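Local coordinates for protein transcriptional regulator fur family (Xanthomonas campestris pv. campestris, PDB 7DH8) that probably represses zinc-uptake genes by binding their regulatory DNA when zinc is bound, as a Fur-family zinc uptake regulator (Zur), at residues R29-A34 / N93-K98; P44-V49 / L87-A92. All coordinates share one frame; numbering follows the deposited sequence.

Contact 1 (R29-A34 / N93-K98); sequences RAVERA and NGFVHK. With ZN (zinc ion), chain B.
Val31 sets one methyl, CG1, on a face of the Phe95 ring, 4.0 Å from the ring centroid and 14° off its normal, a CH-pi contact. The methyl sits nearest CD1 and CE1 rather than squarely over the middle. CG1 lies anti to the backbone N (chi1 160°), which carries it out from helix 25-35 to the ring. Three residues on, Ala34 adds its CB at 4.2 Å from Phe95 CE1. On the opposite ring face lies the carbonyl oxygen Asn93 O, 3.8 Å above the plane and over its centre. Further out, Leu42 and Leu50 also touch Val31, while Pro111 packs on Phe95.

What places the ring is the way the chain leaves helix 80-92. Gly94, with its positive phi, is the C-prime residue of a Schellman motif in which Phe95 N bonds to Leu90 O and Gly94 N to Met91 O. The chain then enters strand 96-99, where His97 binds the zinc ion through NE2 at 2.0 Å. Cys108, His116 and Glu131 complete this four-residue zinc site, consistent with the regulatory metal site between the DNA-binding and dimerization domains of Fur-family proteins.

Contact 2 (P44-V49 / L87-A92); sequences PIRANV and LDFLMA
Phe89 offers its ring face to the cationic side chain of Arg46, two residues after Leu87, whose side chain turns instead to Val96 and Phe105 of the neighbouring strands. The phenylalanine ring, with CG anti to the backbone N (chi1 163°), reaches out under Arg46, which passes over that face at about a right angle to the Phe89 side chain. The arginine chain is extended from CG to NE. Both its last methylene and its guanidinium lie over the ring: Arg46 CD is 3.9 Å from the Phe89 centroid, a CH-pi contact, and Arg46 CZ is 3.7 Å from it, a cation-pi contact. Arg46 NE comes closest, 3.2 Å from Phe89 CG, toward the rim. The guanidinium and ring planes are tilted 31° apart. A weak hydrogen bond from Arg46 NH1 to Arg41 O gives the guanidinium a second partner, and Leu40 and Leu42 also pack against Phe89.

The axes of segments 44-49 and 87-92 approach to 9.7 Å, with a crossing angle of -72°. Helices 44-56, 62-69 and 80-92, followed by strands 96-99 and 104-107, are in the order expected of the winged helix-turn-helix domain of the Fur family, in which helix 80-92 would be the probable recognition helix and the two strands the wing.

Leu90 supplies the apolar half. Its CB does not point straight at helix 44-49, but the side chain's end bends nearer, and Leu90 CD1 meets Val49 CG1 at 3.7 Å, the two side chains crossing obliquely. Leu90 CD1 also lies 3.8 Å from Arg46 O. Leu90 also touches Val96 of strand 96-99.

In the fold
From the N terminus the chain runs through helix 25-35, then helix 44-56, and after helix 62-69 comes back along helix 80-92. There contact 2 closes its loop, bringing 87-92 onto 44-49. Immediately after it, 93-98 reaches back to 29-34, and contact 1 closes the wider loop, in which contact 2 is nested. Their centres are about 8 Å apart, and the segments 87-92 and 93-98 are joined both in sequence and by packing of Val96 on Leu87 and Leu90. Together they tie the first two helices of the probable DNA-binding domain to helix 80-92 and to the strand carrying His97 to the zinc ion.

Contact 1 (R29-A34 / N93-K98)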
loop_
_atom_site.group_PDB
_atom_site.type_symbol
_atom_site.label_atom_id
_atom_site.label_comp_id
_atom_site.label_asym_id
_atom_site.label_seq_id
_atom_site.Cartn_x
_atom_site.Cartn_y
_atom_site.Cartn_z
ATOM N N ARG A 29 3.311 -26.830 -10.892
ATOM C CA ARG A 29 2.564 -27.718 -11.833
ATOM C C ARG A 29 1.118 -27.233 -11.922
ATOM O O ARG A 29 0.608 -27.149 -12.986
ATOM C CB ARG A 29 2.652 -29.204 -11.474
ATOM C CG ARG A 29 4.027 -29.732 -11.082
ATOM C CD ARG A 29 5.276 -28.932 -11.388
ATOM N NE ARG A 29 6.107 -29.419 -12.480
ATOM C CZ ARG A 29 7.237 -30.113 -12.359
ATOM N NH1 ARG A 29 7.729 -30.430 -11.170
ATOM N NH2 ARG A 29 7.884 -30.481 -13.439
ATOM N N ALA A 30 0.481 -26.937 -10.810
ATOM C CA ALA A 30 -0.857 -26.335 -10.872
ATOM C C ALA A 30 -0.820 -25.025 -11.666
ATOM O O ALA A 30 -1.719 -24.807 -12.434
ATOM C CB ALA A 30 -1.321 -26.101 -9.476
ATOM N N VAL A 31 0.177 -24.168 -11.487
ATOM C CA VAL A 31 0.169 -22.881 -12.253
ATOM C C VAL A 31 0.518 -23.164 -13.716
ATOM O O VAL A 31 0.049 -22.426 -14.594
ATOM C CB VAL A 31 1.192 -21.917 -11.635
ATOM C CG1 VAL A 31 1.618 -20.800 -12.571
ATOM C CG2 VAL A 31 0.737 -21.371 -10.296
ATOM N N GLU A 32 1.302 -24.219 -13.930
ATOM C CA GLU A 32 1.843 -24.661 -15.222
ATOM C C GLU A 32 0.743 -24.971 -16.236
ATOM O O GLU A 32 0.911 -24.728 -17.438
ATOM C CB GLU A 32 2.723 -25.902 -15.025
ATOM C CG GLU A 32 3.986 -25.964 -15.889
ATOM C CD GLU A 32 3.800 -26.802 -17.148
ATOM O OE1 GLU A 32 4.336 -26.415 -18.216
ATOM O OE2 GLU A 32 3.114 -27.844 -17.069
ATOM N N ARG A 33 -0.397 -25.426 -15.717
ATOM C CA ARG A 33 -1.574 -25.709 -16.564
ATOM C C ARG A 33 -2.600 -24.610 -16.336
ATOM O O ARG A 33 -3.674 -24.687 -16.865
ATOM C CB ARG A 33 -2.145 -27.120 -16.365
ATOM C CG ARG A 33 -2.888 -27.661 -17.584
ATOM C CD ARG A 33 -4.044 -28.608 -17.314
ATOM N NE ARG A 33 -4.547 -29.281 -18.495
ATOM C CZ ARG A 33 -4.742 -30.593 -18.575
ATOM N NH1 ARG A 33 -4.489 -31.372 -17.529
ATOM N NH2 ARG A 33 -5.210 -31.120 -19.693
ATOM N N ALA A 34 -2.297 -23.612 -15.521
ATOM C CA ALA A 34 -3.265 -22.497 -15.492
ATOM C C ALA A 34 -2.893 -21.570 -16.650
ATOM O O ALA A 34 -3.742 -20.776 -17.060
ATOM C CB ALA A 34 -3.292 -21.817 -14.158
ATOM N N ASN A 93 -0.419 -11.529 -14.568
ATOM C CA ASN A 93 -1.316 -12.674 -14.629
ATOM C C ASN A 93 -1.801 -13.142 -13.264
ATOM O O ASN A 93 -2.440 -14.201 -13.168
ATOM C CB ASN A 93 -0.607 -13.805 -15.360
ATOM C CG ASN A 93 -0.357 -13.462 -16.810
ATOM O OD1 ASN A 93 -1.286 -13.468 -17.616
ATOM N ND2 ASN A 93 0.881 -13.107 -17.141
ATOM N N GLY A 94 -1.488 -12.408 -12.207
ATOM C CA GLY A 94 -2.032 -12.696 -10.898
ATOM C C GLY A 94 -1.481 -13.916 -10.199
ATOM O O GLY A 94 -2.119 -14.393 -9.252
ATOM N N PHE A 95 -0.324 -14.435 -10.615
ATOM C CA PHE A 95 0.301 -15.539 -9.890
ATOM C C PHE A 95 1.164 -15.085 -8.715
ATOM O O PHE A 95 1.503 -15.904 -7.868
ATOM C CB PHE A 95 1.144 -16.389 -10.849
ATOM C CG PHE A 95 0.360 -16.900 -12.033
ATOM C CD1 PHE A 95 -0.737 -17.755 -11.842
ATOM C CD2 PHE A 95 0.691 -16.525 -13.326
ATOM C CE1 PHE A 95 -1.459 -18.232 -12.915
ATOM C CE2 PHE A 95 -0.033 -17.006 -14.403
ATOM C CZ PHE A 95 -1.111 -17.853 -14.200
ATOM N N VAL A 96 1.542 -13.814 -8.668
ATOM C CA VAL A 96 2.404 -13.261 -7.623
ATOM C C VAL A 96 1.809 -11.916 -7.280
ATOM O O VAL A 96 1.316 -11.216 -8.167
ATOM C CB VAL A 96 3.853 -13.115 -8.118
ATOM C CG1 VAL A 96 4.621 -11.991 -7.330
ATOM C CG2 VAL A 96 4.590 -14.486 -8.085
ATOM N N HIS A 97 1.792 -11.568 -6.003
ATOM C CA HIS A 97 1.301 -10.275 -5.591
ATOM C C HIS A 97 2.474 -9.472 -5.083
ATOM O O HIS A 97 3.309 -9.998 -4.348
ATOM C CB HIS A 97 0.241 -10.367 -4.473
ATOM C CG HIS A 97 -1.000 -11.101 -4.880
ATOM N ND1 HIS A 97 -2.008 -10.497 -5.602
ATOM C CD2 HIS A 97 -1.408 -12.372 -4.655
ATOM C CE1 HIS A 97 -2.973 -11.375 -5.827
ATOM N NE2 HIS A 97 -2.649 -12.513 -5.232
ATOM N N LYS A 98 2.504 -8.192 -5.438
ATOM C CA LYS A 98 3.434 -7.282 -4.813
ATOM C C LYS A 98 2.725 -6.614 -3.653
ATOM O O LYS A 98 1.667 -6.002 -3.841
ATOM C CB LYS A 98 3.938 -6.212 -5.785
ATOM C CG LYS A 98 5.090 -5.332 -5.126
ATOM C CD LYS A 98 5.464 -4.170 -6.074
ATOM C CE LYS A 98 6.263 -3.055 -5.354
ATOM N NZ LYS A 98 6.783 -2.035 -6.362
HETATM ZN ZN ZN B . -3.983 -14.018 -5.111
#

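Contact 2 (P44-V49 / L87-A92)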
loop_
_atom_site.group_PDB
_atom_site.type_symbol
_atom_site.label_atom_id
_atom_site.label_comp_id
_atom_site.label_asym_id
_atom_site.label_seq_id
_atom_site.Cartn_x
_atom_site.Cartn_y
_atom_site.Cartn_z
ATOM N N PRO A 44 10.874 -21.957 -18.187
ATOM C CA PRO A 44 11.672 -22.382 -17.020
ATOM C C PRO A 44 12.045 -21.242 -16.101
ATOM O O PRO A 44 12.040 -21.396 -14.871
ATOM C CB PRO A 44 12.919 -23.015 -17.651
ATOM C CG PRO A 44 12.782 -22.802 -19.145
ATOM C CD PRO A 44 11.332 -22.603 -19.424
ATOM N N ILE A 45 12.361 -20.083 -16.673
ATOM C CA ILE A 45 12.716 -18.938 -15.853
ATOM C C ILE A 45 11.523 -18.470 -15.021
ATOM O O ILE A 45 11.653 -18.228 -13.820
ATOM C CB ILE A 45 13.235 -17.783 -16.730
ATOM C CG1 ILE A 45 14.559 -18.170 -17.394
ATOM C CG2 ILE A 45 13.399 -16.517 -15.904
ATOM C CD1 ILE A 45 15.006 -17.209 -18.471
ATOM N N ARG A 46 10.348 -18.356 -15.639
ATOM C CA ARG A 46 9.168 -17.967 -14.878
ATOM C C ARG A 46 8.812 -19.012 -13.827
ATOM O O ARG A 46 8.263 -18.674 -12.764
ATOM C CB ARG A 46 7.983 -17.763 -15.818
ATOM C CG ARG A 46 8.104 -16.580 -16.711
ATOM C CD ARG A 46 7.284 -16.830 -17.962
ATOM N NE ARG A 46 6.999 -15.588 -18.655
ATOM C CZ ARG A 46 6.595 -15.525 -19.916
ATOM N NH1 ARG A 46 6.416 -16.643 -20.605
ATOM N NH2 ARG A 46 6.368 -14.349 -20.485
ATOM N N ALA A 47 9.075 -20.285 -14.131
ATOM C CA ALA A 47 8.743 -21.358 -13.210
ATOM C C ALA A 47 9.683 -21.351 -12.011
ATOM O O ALA A 47 9.247 -21.566 -10.864
ATOM C CB ALA A 47 8.803 -22.704 -13.938
ATOM N N ASN A 48 10.975 -21.096 -12.259
ATOM C CA ASN A 48 11.938 -21.041 -11.169
ATOM C C ASN A 48 11.735 -19.804 -10.312
ATOM O O ASN A 48 11.951 -19.855 -9.096
ATOM C CB ASN A 48 13.372 -21.080 -11.711
ATOM C CG ASN A 48 14.398 -21.317 -10.613
ATOM O OD1 ASN A 48 14.193 -22.156 -9.724
ATOM N ND2 ASN A 48 15.512 -20.586 -10.669
ATOM N N VAL A 49 11.337 -18.682 -10.910
ATOM C CA VAL A 49 11.030 -17.516 -10.099
ATOM C C VAL A 49 9.792 -17.791 -9.259
ATOM O O VAL A 49 9.787 -17.577 -8.044
ATOM C CB VAL A 49 10.865 -16.266 -10.979
ATOM C CG1 VAL A 49 10.302 -15.111 -10.169
ATOM C CG2 VAL A 49 12.223 -15.850 -11.486
ATOM N N LEU A 87 9.256 -11.962 -13.350
ATOM C CA LEU A 87 8.438 -11.435 -12.258
ATOM C C LEU A 87 7.264 -10.591 -12.762
ATOM O O LEU A 87 6.130 -10.763 -12.296
ATOM C CB LEU A 87 9.309 -10.626 -11.298
ATOM C CG LEU A 87 8.670 -10.137 -9.991
ATOM C CD1 LEU A 87 8.148 -11.277 -9.125
ATOM C CD2 LEU A 87 9.695 -9.373 -9.220
ATOM N N ASP A 88 7.503 -9.649 -13.687
ATOM C CA ASP A 88 6.390 -8.867 -14.241
ATOM C C ASP A 88 5.289 -9.770 -14.811
ATOM O O ASP A 88 4.102 -9.510 -14.612
ATOM C CB ASP A 88 6.872 -7.946 -15.355
ATOM C CG ASP A 88 7.758 -6.803 -14.853
ATOM O OD1 ASP A 88 7.588 -6.327 -13.718
ATOM O OD2 ASP A 88 8.620 -6.361 -15.636
ATOM N N PHE A 89 5.675 -10.804 -15.564
ATOM C CA PHE A 89 4.702 -11.722 -16.134
ATOM C C PHE A 89 3.866 -12.359 -15.038
ATOM O O PHE A 89 2.631 -12.361 -15.102
ATOM C CB PHE A 89 5.421 -12.781 -16.968
ATOM C CG PHE A 89 4.587 -13.982 -17.268
ATOM C CD1 PHE A 89 3.766 -14.004 -18.375
ATOM C CD2 PHE A 89 4.615 -15.093 -16.432
ATOM C CE1 PHE A 89 2.991 -15.099 -18.646
ATOM C CE2 PHE A 89 3.841 -16.197 -16.696
ATOM C CZ PHE A 89 3.030 -16.205 -17.810
ATOM N N LEU A 90 4.533 -12.886 -14.002
ATOM C CA LEU A 90 3.829 -13.469 -12.871
ATOM C C LEU A 90 2.838 -12.480 -12.258
ATOM O O LEU A 90 1.710 -12.847 -11.914
ATOM C CB LEU A 90 4.847 -13.957 -11.833
ATOM C CG LEU A 90 5.746 -15.065 -12.391
ATOM C CD1 LEU A 90 6.830 -15.463 -11.386
ATOM C CD2 LEU A 90 4.905 -16.284 -12.785
ATOM N N MET A 91 3.212 -11.209 -12.163
ATOM C CA MET A 91 2.322 -10.260 -11.505
ATOM C C MET A 91 1.133 -9.894 -12.393
ATOM O O MET A 91 -0.005 -9.772 -11.908
ATOM C CB MET A 91 3.107 -9.011 -11.121
ATOM C CG MET A 91 3.936 -9.154 -9.818
ATOM S SD MET A 91 4.730 -7.568 -9.507
ATOM C CE MET A 91 5.605 -7.306 -11.030
ATOM N N ALA A 92 1.374 -9.694 -13.689
ATOM C CA ALA A 92 0.296 -9.209 -14.545
ATOM C C ALA A 92 -0.801 -10.258 -14.669
ATOM O O ALA A 92 -1.989 -9.915 -14.787
ATOM C CB ALA A 92 0.854 -8.812 -15.915
#